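Local atomic coordinates of gamma-glutamyl cyclotransferase (Homo sapiens, PDB entry 3CRY), a protein that catalyses the release of 5-oxoproline from gamma-glutamyl dipeptides, works as a homodimer, and can induce release of cytochrome c from mitochondria. Residues 64-69 / 133-139; 23-27 / 139-143; 78-84 / 150-156; 94-100 / 122-126. The protein carries 1 engineered substitution. One frame throughout, in Å; residues are numbered along the deposited sequence. Where two conformers were deposited one is given.

In the fold
Contacts 1, 2 and 3 are buried, whereas contact 4 is only partly so. Contacts 1 and 2 share Tyr139 and the start of helix 137-149, and both reach the bound acetate; contact 1 joins aromatic packing to backbone and hydroxyl hydrogen bonds, while contact 2 is apolar between the segments and polar toward the acetate. Contact 3, mainly ring and aliphatic packing with one water bridge, sets the loop leading into helix 154-161 against strand 77-87, and meets contact 2 where Asn150 and Trp84 probably hydrogen-bond to backbone carbonyls of Leu26 and Asn25. Contact 4 lies across the chain's centre from contact 3, reaches the same five-stranded sheet, and adds a salt bridge near the dimer partner.

Contact 1 (64-69 / 133-139); sequences WHGGIA and APPSPQY. With ACT (acetate ion), chain C.
Tyr139 drives its CD1 edge into the face of the Trp64 indole, an edge-to-face pair with ring planes at 56° and CD1 only 3.3 Å from Trp64 CD2. A face of the tyrosine ring takes Ile68 CG2, a CH-pi contact 4.2 Å from the ring centroid, so the indole borders one edge of the phenol and Ile68 covers a face. Its hydroxyl accepts from Ala69 N (2.9 Å to Tyr139 OH) and donates a very short bond to the acetate oxygen. At Gly67 the backbones close in: Gly67 N donates to Pro134 O, from above the carbonyl plane, and Gly67 CA lies 3.3 Å from Ala133 O, where a side chain would clash. Ser136 is the N-cap of helix 137-149. Its OG, held between backbone N and carbonyl carbon (chi1 67°), accepts from Tyr139 N at 3.1 Å and donates to Trp64 O at 2.8 Å, tying the cap to the loop before strand 68-74. A water beside it joins Gly67 O to Ser136 N. The looser flank is formed by the partly exposed His65, whose ring stacks on Tyr168 instead, and by the exposed Pro134, whose CB points away from 64-69.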
loop_
_atom_site.group_PDB
_atom_site.type_symbol
_atom_site.label_atom_id
_atom_site.label_comp_id
_atom_site.label_asym_id
_atom_site.label_seq_id
_atom_site.Cartn_x
_atom_site.Cartn_y
_atom_site.Cartn_z
ATOM N N TRP A 64 5.329 3.724 21.733
ATOM C CA TRP A 64 5.798 5.085 21.484
ATOM C C TRP A 64 4.948 6.194 22.134
ATOM O O TRP A 64 5.419 7.315 22.298
ATOM C CB TRP A 64 5.902 5.308 19.974
ATOM C CG TRP A 64 6.960 4.423 19.331
ATOM C CD1 TRP A 64 6.751 3.363 18.476
ATOM C CD2 TRP A 64 8.378 4.531 19.493
ATOM N NE1 TRP A 64 7.957 2.819 18.092
ATOM C CE2 TRP A 64 8.971 3.519 18.699
ATOM C CE3 TRP A 64 9.211 5.398 20.221
ATOM C CZ2 TRP A 64 10.356 3.346 18.625
ATOM C CZ3 TRP A 64 10.597 5.235 20.142
ATOM C CH2 TRP A 64 11.156 4.220 19.353
ATOM N N HIS A 65 3.702 5.892 22.476
ATOM C CA HIS A 65 2.839 6.888 23.126
ATOM C C HIS A 65 2.589 8.173 22.293
ATOM O O HIS A 65 2.511 9.292 22.826
ATOM C CB HIS A 65 3.382 7.210 24.540
ATOM C CG HIS A 65 3.492 6.005 25.430
ATOM N ND1 HIS A 65 2.388 5.370 25.951
ATOM C CD2 HIS A 65 4.568 5.315 25.883
ATOM C CE1 HIS A 65 2.777 4.340 26.686
ATOM N NE2 HIS A 65 4.096 4.292 26.669
ATOM N N GLY A 66 2.460 7.996 20.982
ATOM C CA GLY A 66 2.151 9.093 20.062
ATOM C C GLY A 66 1.931 8.519 18.676
ATOM O O GLY A 66 2.015 7.296 18.490
ATOM N N GLY A 67 1.666 9.392 17.713
ATOM C CA GLY A 67 1.469 8.966 16.306
ATOM C C GLY A 67 2.747 8.341 15.782
ATOM O O GLY A 67 3.859 8.794 16.101
ATOM N N ILE A 68 2.611 7.286 14.986
ATOM C CA ILE A 68 3.811 6.678 14.372
ATOM C C ILE A 68 3.825 6.965 12.859
ATOM O O ILE A 68 2.820 7.463 12.289
ATOM C CB ILE A 68 3.984 5.184 14.723
ATOM C CG1 ILE A 68 2.776 4.360 14.270
ATOM C CG2 ILE A 68 4.239 5.009 16.263
ATOM C CD1 ILE A 68 2.938 2.839 14.546
ATOM N N ALA A 69 4.974 6.728 12.226
ATOM C CA ALA A 69 5.200 7.269 10.894
ATOM C C ALA A 69 4.430 6.522 9.815
ATOM O O ALA A 69 4.336 5.298 9.849
ATOM C CB ALA A 69 6.703 7.255 10.550
ATOM N N ALA A 133 -1.966 12.165 14.034
ATOM C CA ALA A 133 -1.636 12.527 15.424
ATOM C C ALA A 133 -0.132 12.717 15.566
ATOM O O ALA A 133 0.651 11.926 15.015
ATOM C CB ALA A 133 -2.126 11.483 16.408
ATOM N N PRO A 134 0.277 13.755 16.325
ATOM C CA PRO A 134 1.713 14.028 16.455
ATOM C C PRO A 134 2.509 12.917 17.147
ATOM O O PRO A 134 1.987 12.237 18.050
ATOM C CB PRO A 134 1.783 15.325 17.278
ATOM C CG PRO A 134 0.393 15.801 17.456
ATOM C CD PRO A 134 -0.572 14.719 17.056
ATOM N N PRO A 135 3.791 12.760 16.753
ATOM C CA PRO A 135 4.631 11.752 17.396
ATOM C C PRO A 135 5.034 12.189 18.809
ATOM O O PRO A 135 5.018 13.396 19.117
ATOM C CB PRO A 135 5.887 11.716 16.504
ATOM C CG PRO A 135 5.971 13.143 15.920
ATOM C CD PRO A 135 4.518 13.532 15.715
ATOM N N SER A 136 5.372 11.218 19.653
ATOM C CA SER A 136 5.972 11.540 20.966
ATOM C C SER A 136 7.377 12.155 20.807
ATOM O O SER A 136 8.052 11.945 19.795
ATOM C CB SER A 136 6.055 10.286 21.843
ATOM O OG SER A 136 6.996 9.382 21.276
ATOM N N PRO A 137 7.829 12.932 21.809
ATOM C CA PRO A 137 9.216 13.398 21.740
ATOM C C PRO A 137 10.239 12.271 21.562
ATOM O O PRO A 137 11.198 12.426 20.791
ATOM C CB PRO A 137 9.408 14.149 23.078
ATOM C CG PRO A 137 7.994 14.668 23.392
ATOM C CD PRO A 137 7.091 13.505 22.957
ATOM N N GLN A 138 10.034 11.149 22.243
ATOM C CA GLN A 138 10.954 10.014 22.145
ATOM C C GLN A 138 11.034 9.445 20.722
ATOM O O GLN A 138 12.134 9.206 20.184
ATOM C CB GLN A 138 10.582 8.953 23.180
ATOM C CG GLN A 138 10.639 9.494 24.652
ATOM C CD GLN A 138 9.308 10.117 25.123
ATOM O OE1 GLN A 138 8.456 10.454 24.316
ATOM N NE2 GLN A 138 9.126 10.230 26.452
ATOM N N TYR A 139 9.877 9.287 20.095
ATOM C CA TYR A 139 9.846 8.776 18.719
ATOM C C TYR A 139 10.490 9.763 17.750
ATOM O O TYR A 139 11.313 9.372 16.909
ATOM C CB TYR A 139 8.402 8.480 18.336
ATOM C CG TYR A 139 8.187 7.758 17.031
ATOM C CD1 TYR A 139 8.636 6.445 16.848
ATOM C CD2 TYR A 139 7.446 8.372 16.006
ATOM C CE1 TYR A 139 8.381 5.760 15.656
ATOM C CE2 TYR A 139 7.195 7.709 14.808
ATOM C CZ TYR A 139 7.666 6.387 14.648
ATOM O OH TYR A 139 7.420 5.701 13.468
HETATM C C ACT C . 8.170 2.525 12.522
HETATM O O ACT C . 8.662 3.609 12.929
HETATM O OXT ACT C . 8.924 1.815 11.798
HETATM C CH3 ACT C . 6.766 2.081 12.861
HETATM O O HOH W 1 5.100 8.540 18.606
#

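Contact 2 (23-27 / 139-143); sequences GSNLL and YKKII. With ACT (acetate ion), chain C.
Ile143 lays CG1 against the peptide carbon of Gly23, 3.5 Å from Gly23 C, while its CD1 reaches over the rim of one face of the Tyr139 ring. Ser24 CB comes up to the same ring at Tyr139 CE1, 3.6 Å away, and also touches Ile142 CG2. With OG set between its backbone N and carbonyl carbon (chi1 61°), Ser24 turns its hydroxyl to the acetate: Ser24 OG and Ser24 N both donate to acetate O, at 2.9 and 3.0 Å, the amide bond nearly straight at 163°. The Tyr139 hydroxyl meets this oxygen at the phenol edge, 2.5 Å from OH to O, so three donors grip one atom. Farther along, Leu27 CD2 packs at 3.9 Å on Ile142 CD1, and Leu26 CD1 on Ile143 CG2. A phenylalanine in place of Tyr139 would probably leave the acetate oxygen and Ala69 N without their hydroxyl partner. The 3-10 turn after strand 16-21 sits on the first turns of helix 137-149. Gly23 and Ser24 end the run 19-24, inferred to bind substrate, as is Tyr139; Ser24 and Tyr139 hold the acetate, probably from the crystallisation liquor, in a pocket consistent with a gamma-glutamyl site.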
loop_
_atom_site.group_PDB
_atom_site.type_symbol
_atom_site.label_atom_id
_atom_site.label_comp_id
_atom_site.label_asym_id
_atom_site.label_seq_id
_atom_site.Cartn_x
_atom_site.Cartn_y
_atom_site.Cartn_z
ATOM N N GLY A 23 10.950 5.882 9.180
ATOM C CA GLY A 23 10.546 6.186 10.563
ATOM C C GLY A 23 11.641 5.778 11.540
ATOM O O GLY A 23 12.818 6.078 11.292
ATOM N N SER A 24 11.278 5.081 12.629
ATOM C CA SER A 24 12.272 4.767 13.686
ATOM C C SER A 24 13.324 3.786 13.183
ATOM O O SER A 24 14.410 3.695 13.772
ATOM C CB SER A 24 11.607 4.222 14.961
ATOM O OG SER A 24 10.916 3.022 14.663
ATOM N N ASN A 25 13.007 3.053 12.108
ATOM C CA ASN A 25 14.026 2.184 11.481
ATOM C C ASN A 25 15.130 2.938 10.695
ATOM O O ASN A 25 16.027 2.311 10.132
ATOM C CB ASN A 25 13.391 1.062 10.635
ATOM C CG ASN A 25 12.802 -0.073 11.495
ATOM O OD1 ASN A 25 13.196 -0.288 12.657
ATOM N ND2 ASN A 25 11.858 -0.803 10.917
ATOM N N LEU A 26 15.072 4.272 10.675
ATOM C CA LEU A 26 16.219 5.073 10.236
ATOM C C LEU A 26 17.441 4.888 11.147
ATOM O O LEU A 26 18.581 5.080 10.691
ATOM C CB LEU A 26 15.865 6.568 10.224
ATOM C CG LEU A 26 14.899 7.039 9.143
ATOM C CD1 LEU A 26 14.530 8.513 9.413
ATOM C CD2 LEU A 26 15.492 6.847 7.726
ATOM N N LEU A 27 17.209 4.539 12.421
ATOM C CA LEU A 27 18.298 4.411 13.401
ATOM C C LEU A 27 18.833 2.978 13.468
ATOM O O LEU A 27 18.085 2.032 13.702
ATOM C CB LEU A 27 17.837 4.860 14.795
ATOM C CG LEU A 27 18.970 4.916 15.829
ATOM C CD1 LEU A 27 19.990 6.023 15.496
ATOM C CD2 LEU A 27 18.374 5.109 17.221
ATOM N N TYR A 139 9.877 9.287 20.095
ATOM C CA TYR A 139 9.846 8.776 18.719
ATOM C C TYR A 139 10.490 9.763 17.750
ATOM O O TYR A 139 11.313 9.372 16.909
ATOM C CB TYR A 139 8.402 8.480 18.336
ATOM C CG TYR A 139 8.187 7.758 17.031
ATOM C CD1 TYR A 139 8.636 6.445 16.848
ATOM C CD2 TYR A 139 7.446 8.372 16.006
ATOM C CE1 TYR A 139 8.381 5.760 15.656
ATOM C CE2 TYR A 139 7.195 7.709 14.808
ATOM C CZ TYR A 139 7.666 6.387 14.648
ATOM O OH TYR A 139 7.420 5.701 13.468
ATOM N N LYS A 140 10.160 11.047 17.876
ATOM C CA LYS A 140 10.829 12.078 17.074
ATOM C C LYS A 140 12.354 12.024 17.251
ATOM O O LYS A 140 13.102 12.104 16.270
ATOM C CB LYS A 140 10.260 13.471 17.419
ATOM C CG LYS A 140 10.974 14.565 16.673
ATOM C CD LYS A 140 10.497 15.964 17.021
ATOM C CE LYS A 140 11.414 16.979 16.328
ATOM N NZ LYS A 140 11.042 18.395 16.647
ATOM N N LYS A 141 12.815 11.927 18.500
ATOM C CA LYS A 141 14.240 11.902 18.781
ATOM C C LYS A 141 14.928 10.755 18.047
ATOM O O LYS A 141 15.963 10.953 17.408
ATOM C CB LYS A 141 14.494 11.832 20.286
ATOM C CG LYS A 141 14.365 13.186 20.978
ATOM C CD LYS A 141 14.569 13.074 22.490
ATOM C CE LYS A 141 14.660 14.442 23.147
ATOM N NZ LYS A 141 13.323 14.997 23.422
ATOM N N ILE A 142 14.342 9.565 18.132
ATOM C CA ILE A 142 14.913 8.383 17.442
ATOM C C ILE A 142 15.000 8.607 15.919
ATOM O O ILE A 142 16.030 8.339 15.297
ATOM C CB ILE A 142 14.130 7.105 17.797
ATOM C CG1 ILE A 142 14.287 6.770 19.287
ATOM C CG2 ILE A 142 14.542 5.918 16.906
ATOM C CD1 ILE A 142 15.658 6.319 19.720
ATOM N N ILE A 143 13.929 9.149 15.338
ATOM C CA ILE A 143 13.912 9.476 13.903
ATOM C C ILE A 143 15.006 10.478 13.547
ATOM O O ILE A 143 15.743 10.284 12.576
ATOM C CB ILE A 143 12.496 9.969 13.485
ATOM C CG1 ILE A 143 11.552 8.755 13.446
ATOM C CG2 ILE A 143 12.499 10.678 12.109
ATOM C CD1 ILE A 143 10.075 9.109 13.283
HETATM C C ACT C . 8.170 2.525 12.522
HETATM O O ACT C . 8.662 3.609 12.929
HETATM O OXT ACT C . 8.924 1.815 11.798
HETATM C CH3 ACT C . 6.766 2.081 12.861
#

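Contact 3 (78-84 / 150-156); sequences EVWGVVW and NGLPLEY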
loop_
_atom_site.group_PDB
_atom_site.type_symbol
_atom_site.label_atom_id
_atom_site.label_comp_id
_atom_site.label_asym_id
_atom_site.label_seq_id
_atom_site.Cartn_x
_atom_site.Cartn_y
_atom_site.Cartn_z
ATOM N N GLU A 78 8.257 14.854 -1.215
ATOM C CA GLU A 78 9.205 13.747 -1.225
ATOM C C GLU A 78 9.485 13.284 0.196
ATOM O O GLU A 78 9.258 14.034 1.151
ATOM C CB GLU A 78 10.516 14.114 -1.940
ATOM C CG GLU A 78 11.277 15.227 -1.259
ATOM C CD GLU A 78 12.334 15.858 -2.164
ATOM O OE1 GLU A 78 12.073 16.067 -3.384
ATOM O OE2 GLU A 78 13.428 16.151 -1.641
ATOM N N VAL A 79 9.941 12.039 0.306
ATOM C CA VAL A 79 10.334 11.446 1.582
ATOM C C VAL A 79 11.729 10.838 1.400
ATOM O O VAL A 79 11.936 10.042 0.470
ATOM C CB VAL A 79 9.325 10.338 2.012
ATOM C CG1 VAL A 79 9.855 9.538 3.205
ATOM C CG2 VAL A 79 7.979 10.951 2.358
ATOM N N TRP A 80 12.673 11.214 2.267
ATOM C CA TRP A 80 13.997 10.582 2.275
ATOM C C TRP A 80 14.045 9.475 3.315
ATOM O O TRP A 80 13.420 9.576 4.376
ATOM C CB TRP A 80 15.085 11.608 2.579
ATOM C CG TRP A 80 15.419 12.492 1.391
ATOM C CD1 TRP A 80 14.818 13.672 1.045
ATOM C CD2 TRP A 80 16.437 12.254 0.416
ATOM N NE1 TRP A 80 15.411 14.192 -0.089
ATOM C CE2 TRP A 80 16.405 13.336 -0.496
ATOM C CE3 TRP A 80 17.379 11.233 0.223
ATOM C CZ2 TRP A 80 17.279 13.419 -1.589
ATOM C CZ3 TRP A 80 18.250 11.321 -0.885
ATOM C CH2 TRP A 80 18.189 12.416 -1.759
ATOM N N GLY A 81 14.818 8.435 3.028
ATOM C CA GLY A 81 14.937 7.348 3.973
ATOM C C GLY A 81 16.219 6.564 3.762
ATOM O O GLY A 81 17.083 6.951 2.969
ATOM N N VAL A 82 16.312 5.452 4.486
ATOM C CA VAL A 82 17.472 4.555 4.442
ATOM C C VAL A 82 17.021 3.235 3.837
ATOM O O VAL A 82 16.001 2.670 4.265
ATOM C CB VAL A 82 18.059 4.269 5.863
ATOM C CG1 VAL A 82 19.068 3.081 5.819
ATOM C CG2 VAL A 82 18.720 5.539 6.426
ATOM N N VAL A 83 17.786 2.765 2.854
ATOM C CA VAL A 83 17.592 1.432 2.277
ATOM C C VAL A 83 18.483 0.450 3.037
ATOM O O VAL A 83 19.720 0.633 3.112
ATOM C CB VAL A 83 17.878 1.398 0.750
ATOM C CG1 VAL A 83 17.691 -0.002 0.225
ATOM C CG2 VAL A 83 16.934 2.393 0.001
ATOM N N TRP A 84 17.842 -0.581 3.592
ATOM C CA TRP A 84 18.516 -1.680 4.286
ATOM C C TRP A 84 18.521 -2.952 3.444
ATOM O O TRP A 84 17.505 -3.310 2.846
ATOM C CB TRP A 84 17.810 -1.996 5.618
ATOM C CG TRP A 84 17.817 -0.854 6.606
ATOM C CD1 TRP A 84 16.808 0.040 6.823
ATOM C CD2 TRP A 84 18.886 -0.484 7.492
ATOM N NE1 TRP A 84 17.177 0.949 7.789
ATOM C CE2 TRP A 84 18.446 0.652 8.221
ATOM C CE3 TRP A 84 20.167 -1.014 7.755
ATOM C CZ2 TRP A 84 19.256 1.292 9.200
ATOM C CZ3 TRP A 84 20.974 -0.377 8.722
ATOM C CH2 TRP A 84 20.508 0.773 9.428
ATOM N N ASN A 150 22.768 8.210 9.596
ATOM C CA ASN A 150 22.831 7.555 8.297
ATOM C C ASN A 150 22.923 8.497 7.091
ATOM O O ASN A 150 22.784 8.069 5.954
ATOM C CB ASN A 150 21.727 6.482 8.188
ATOM C CG ASN A 150 22.066 5.222 8.978
ATOM O OD1 ASN A 150 23.198 4.716 8.925
ATOM N ND2 ASN A 150 21.103 4.723 9.743
ATOM N N GLY A 151 23.159 9.780 7.353
ATOM C CA GLY A 151 23.503 10.741 6.298
ATOM C C GLY A 151 22.376 11.191 5.375
ATOM O O GLY A 151 22.615 11.411 4.186
ATOM N N LEU A 152 21.151 11.349 5.893
ATOM C CA LEU A 152 20.092 11.946 5.055
ATOM C C LEU A 152 20.456 13.418 4.771
ATOM O O LEU A 152 21.189 14.032 5.553
ATOM C CB LEU A 152 18.720 11.830 5.737
ATOM C CG LEU A 152 17.921 10.547 5.486
ATOM C CD1 LEU A 152 18.662 9.275 5.747
ATOM C CD2 LEU A 152 16.620 10.588 6.261
ATOM N N PRO A 153 19.972 13.984 3.642
ATOM C CA PRO A 153 20.321 15.383 3.323
ATOM C C PRO A 153 20.023 16.350 4.471
ATOM O O PRO A 153 19.001 16.225 5.157
ATOM C CB PRO A 153 19.475 15.682 2.065
ATOM C CG PRO A 153 19.374 14.306 1.395
ATOM C CD PRO A 153 19.117 13.390 2.594
ATOM N N LEU A 154 20.920 17.310 4.695
ATOM C CA LEU A 154 20.785 18.165 5.871
ATOM C C LEU A 154 19.483 18.956 5.853
ATOM O O LEU A 154 18.905 19.220 6.911
ATOM C CB LEU A 154 22.016 19.090 6.045
ATOM C CG LEU A 154 23.379 18.372 6.178
ATOM C CD1 LEU A 154 24.508 19.276 5.716
ATOM C CD2 LEU A 154 23.670 17.862 7.597
ATOM N N GLU A 155 19.003 19.332 4.666
ATOM C CA GLU A 155 17.747 20.064 4.609
ATOM C C GLU A 155 16.545 19.180 4.953
ATOM O O GLU A 155 15.564 19.659 5.537
ATOM C CB GLU A 155 17.546 20.800 3.288
ATOM C CG GLU A 155 16.333 21.736 3.307
ATOM C CD GLU A 155 16.044 22.385 4.681
ATOM O OE1 GLU A 155 14.903 22.202 5.181
ATOM O OE2 GLU A 155 16.931 23.084 5.253
ATOM N N TYR A 156 16.631 17.885 4.639
ATOM C CA TYR A 156 15.578 16.971 5.084
ATOM C C TYR A 156 15.641 16.787 6.599
ATOM O O TYR A 156 14.607 16.722 7.261
ATOM C CB TYR A 156 15.629 15.629 4.344
ATOM C CG TYR A 156 14.430 14.748 4.641
ATOM C CD1 TYR A 156 13.195 14.967 3.999
ATOM C CD2 TYR A 156 14.522 13.700 5.562
ATOM C CE1 TYR A 156 12.100 14.185 4.262
ATOM C CE2 TYR A 156 13.416 12.891 5.840
ATOM C CZ TYR A 156 12.200 13.138 5.174
ATOM O OH TYR A 156 11.083 12.381 5.429
HETATM O O HOH W 2 11.938 10.129 6.692
#
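With CG anti to its carbonyl carbon (chi1 -77°), Trp80 swings its indole out from strand 77-87 toward Pro153, while Tyr156, whose CG lies opposite its own backbone N (chi1 -172°), extends its phenol across the strand, over the backbone at Trp80. Pro153 CG sits squarely over the six-membered ring of Trp80, 3.5 Å from its centroid, and CD of the same proline touches Trp80 CD2. Trp80 CB in turn stands over the centre of the Tyr156 ring, a second CH-pi contact at 3.7 Å from CB to centroid. The two aromatic rings themselves meet obliquely, Trp80 CD1 being 3.6 Å from Tyr156 CD1. The phenol hydroxyl donates to no atom of the strand directly; a water at its edge, 2.7 Å from Tyr156 OH, passes a hydrogen bond on to Trp80 O. Leu152 CD1 fills in beside Val82 CG2, which also receives Asn150 CB at 3.6 Å. Glu78 OE2 takes the indole N-H of Trp80 from above its carboxylate plane and also salt-bridges Arg45. An alanine in place of Trp80 is likely to open a gap beneath Pro153 and leave Glu78 OE2 without the indole N-H. Gly151 is the C-prime residue of the Schellman motif ending helix 137-149, and the chain then runs alongside strand 77-87 in the opposite direction, flanked in its sheet by strands 39-46 and 16-21, into helix 154-161.

Contact 4 (94-100 / 122-126); sequences LDEQQGV and CRSYL. Engineered in segment 94-100: Gln98 (natural residue Glu).
Asp95 receives Arg123 and Tyr125 together. Arg123 NH2 bridges both carboxylate oxygens, Asp95 OD1 and OD2, at 3.0 Å each, using their syn lone pairs; a weak bond from NE to OD1 adds to the salt bridge. Carboxylate and guanidinium are only 18° from coplanar. Tyr125 OH donates to Asp95 OD1 at 2.6 Å, nearly along the C-O axis, and its ring stands at 81° to the carboxylate. OD1 thus takes two firm donors, which would probably keep the aspartate charged. The arginine reaches this far because its chain is extended from CG to NE. Around the phenol the contact turns apolar. Engineered Gln98, a glutamate in the natural enzyme and there the catalytic proton acceptor, bends at chi2 (-68°) and sets CG over the centre of the Tyr125 face, 3.6 Å from its centroid. Leu94 CG lies 3.4 Å from Tyr125 OH, and Val100 CG2 meets the ring edge at CE1. Tyr125 therefore underlies the start of the active-site side chain. Helix 91-97 and the turn after it rest here on strand 119-126, with Val107 of strand 106-114 and Tyr19 of strand 16-21 alongside, while Arg123 also salt-bridges Glu109 of the second subunit.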
loop_
_atom_site.group_PDB
_atom_site.type_symbol
_atom_site.label_atom_id
_atom_site.label_comp_id
_atom_site.label_asym_id
_atom_site.label_seq_id
_atom_site.Cartn_x
_atom_site.Cartn_y
_atom_site.Cartn_z
ATOM N N LEU A 94 9.719 -9.162 9.559
ATOM C CA LEU A 94 9.560 -7.718 9.362
ATOM C C LEU A 94 8.081 -7.352 9.264
ATOM O O LEU A 94 7.628 -6.384 9.879
ATOM C CB LEU A 94 10.331 -7.273 8.115
ATOM C CG LEU A 94 10.538 -5.768 7.901
ATOM C CD1 LEU A 94 11.194 -5.077 9.121
ATOM C CD2 LEU A 94 11.321 -5.519 6.609
ATOM N N ASP A 95 7.320 -8.160 8.517
ATOM C CA ASP A 95 5.867 -8.004 8.436
ATOM C C ASP A 95 5.212 -8.041 9.815
ATOM O O ASP A 95 4.376 -7.189 10.136
ATOM C CB ASP A 95 5.238 -9.086 7.536
ATOM C CG ASP A 95 5.585 -8.924 6.053
ATOM O OD1 ASP A 95 6.277 -7.952 5.646
ATOM O OD2 ASP A 95 5.144 -9.810 5.271
ATOM N N GLU A 96 5.589 -9.032 10.627
ATOM C CA GLU A 96 5.042 -9.189 11.971
ATOM C C GLU A 96 5.329 -7.968 12.840
ATOM O O GLU A 96 4.476 -7.511 13.608
ATOM C CB GLU A 96 5.595 -10.463 12.617
ATOM C CG GLU A 96 4.627 -11.631 12.552
ATOM C CD GLU A 96 3.595 -11.569 13.650
ATOM O OE1 GLU A 96 3.984 -11.213 14.780
ATOM O OE2 GLU A 96 2.405 -11.868 13.406
ATOM N N GLN A 97 6.537 -7.433 12.707
ATOM C CA GLN A 97 6.928 -6.232 13.450
ATOM C C GLN A 97 6.049 -5.023 13.158
ATOM O O GLN A 97 5.811 -4.186 14.039
ATOM C CB GLN A 97 8.375 -5.890 13.144
ATOM C CG GLN A 97 9.357 -6.952 13.649
ATOM C CD GLN A 97 10.743 -6.752 13.109
ATOM O OE1 GLN A 97 11.207 -5.621 12.984
ATOM N NE2 GLN A 97 11.412 -7.848 12.764
ATOM N N GLN A 98 5.558 -4.939 11.921
ATOM C CA GLN A 98 4.757 -3.808 11.477
ATOM C C GLN A 98 3.251 -4.042 11.676
ATOM O O GLN A 98 2.428 -3.217 11.241
ATOM C CB GLN A 98 5.036 -3.499 10.003
ATOM C CG GLN A 98 6.491 -3.181 9.683
ATOM C CD GLN A 98 6.939 -1.866 10.277
ATOM O OE1 GLN A 98 6.160 -0.911 10.376
ATOM N NE2 GLN A 98 8.204 -1.793 10.655
ATOM N N GLY A 99 2.892 -5.160 12.313
ATOM C CA GLY A 99 1.488 -5.426 12.663
ATOM C C GLY A 99 0.579 -5.524 11.436
ATOM O O GLY A 99 -0.588 -5.107 11.464
ATOM N N VAL A 100 1.123 -6.068 10.354
ATOM C CA VAL A 100 0.347 -6.215 9.110
ATOM C C VAL A 100 -0.930 -7.017 9.393
ATOM O O VAL A 100 -2.021 -6.661 8.942
ATOM C CB VAL A 100 1.182 -6.862 7.961
ATOM C CG1 VAL A 100 0.299 -7.178 6.732
ATOM C CG2 VAL A 100 2.328 -5.968 7.550
ATOM N N CYS A 122 12.242 -1.341 -3.718
ATOM C CA CYS A 122 12.262 -1.683 -2.290
ATOM C C CYS A 122 10.922 -2.144 -1.720
ATOM O O CYS A 122 9.872 -1.696 -2.164
ATOM C CB CYS A 122 12.671 -0.458 -1.461
ATOM S SG CYS A 122 14.329 0.154 -1.778
ATOM N N ARG A 123 10.986 -3.007 -0.713
ATOM C CA ARG A 123 9.829 -3.267 0.159
ATOM C C ARG A 123 9.714 -2.119 1.176
ATOM O O ARG A 123 10.724 -1.606 1.667
ATOM C CB ARG A 123 10.034 -4.600 0.885
ATOM C CG ARG A 123 8.825 -5.149 1.688
ATOM C CD ARG A 123 9.224 -6.453 2.389
ATOM N NE ARG A 123 8.084 -7.230 2.910
ATOM C CZ ARG A 123 7.336 -8.059 2.165
ATOM N NH1 ARG A 123 7.571 -8.207 0.864
ATOM N NH2 ARG A 123 6.331 -8.735 2.717
ATOM N N SER A 124 8.485 -1.691 1.456
ATOM C CA SER A 124 8.219 -0.749 2.547
ATOM C C SER A 124 6.826 -1.026 3.103
ATOM O O SER A 124 6.243 -2.097 2.819
ATOM C CB SER A 124 8.367 0.719 2.065
ATOM O OG SER A 124 8.583 1.592 3.180
ATOM N N TYR A 125 6.303 -0.078 3.891
ATOM C CA TYR A 125 5.040 -0.207 4.635
ATOM C C TYR A 125 4.395 1.145 4.734
ATOM O O TYR A 125 5.097 2.152 4.860
ATOM C CB TYR A 125 5.290 -0.711 6.066
ATOM C CG TYR A 125 5.943 -2.077 6.087
ATOM C CD1 TYR A 125 5.161 -3.235 6.095
ATOM C CD2 TYR A 125 7.338 -2.204 6.054
ATOM C CE1 TYR A 125 5.756 -4.502 6.093
ATOM C CE2 TYR A 125 7.940 -3.466 6.049
ATOM C CZ TYR A 125 7.135 -4.601 6.066
ATOM O OH TYR A 125 7.732 -5.830 6.055
ATOM N N LEU A 126 3.060 1.165 4.671
ATOM C CA LEU A 126 2.323 2.376 5.050
ATOM C C LEU A 126 0.954 2.052 5.653
ATOM O O LEU A 126 0.454 0.922 5.508
ATOM C CB LEU A 126 2.237 3.347 3.861
ATOM C CG LEU A 126 1.538 2.826 2.583
ATOM C CD1 LEU A 126 0.029 2.678 2.730
ATOM C CD2 LEU A 126 1.879 3.772 1.409
#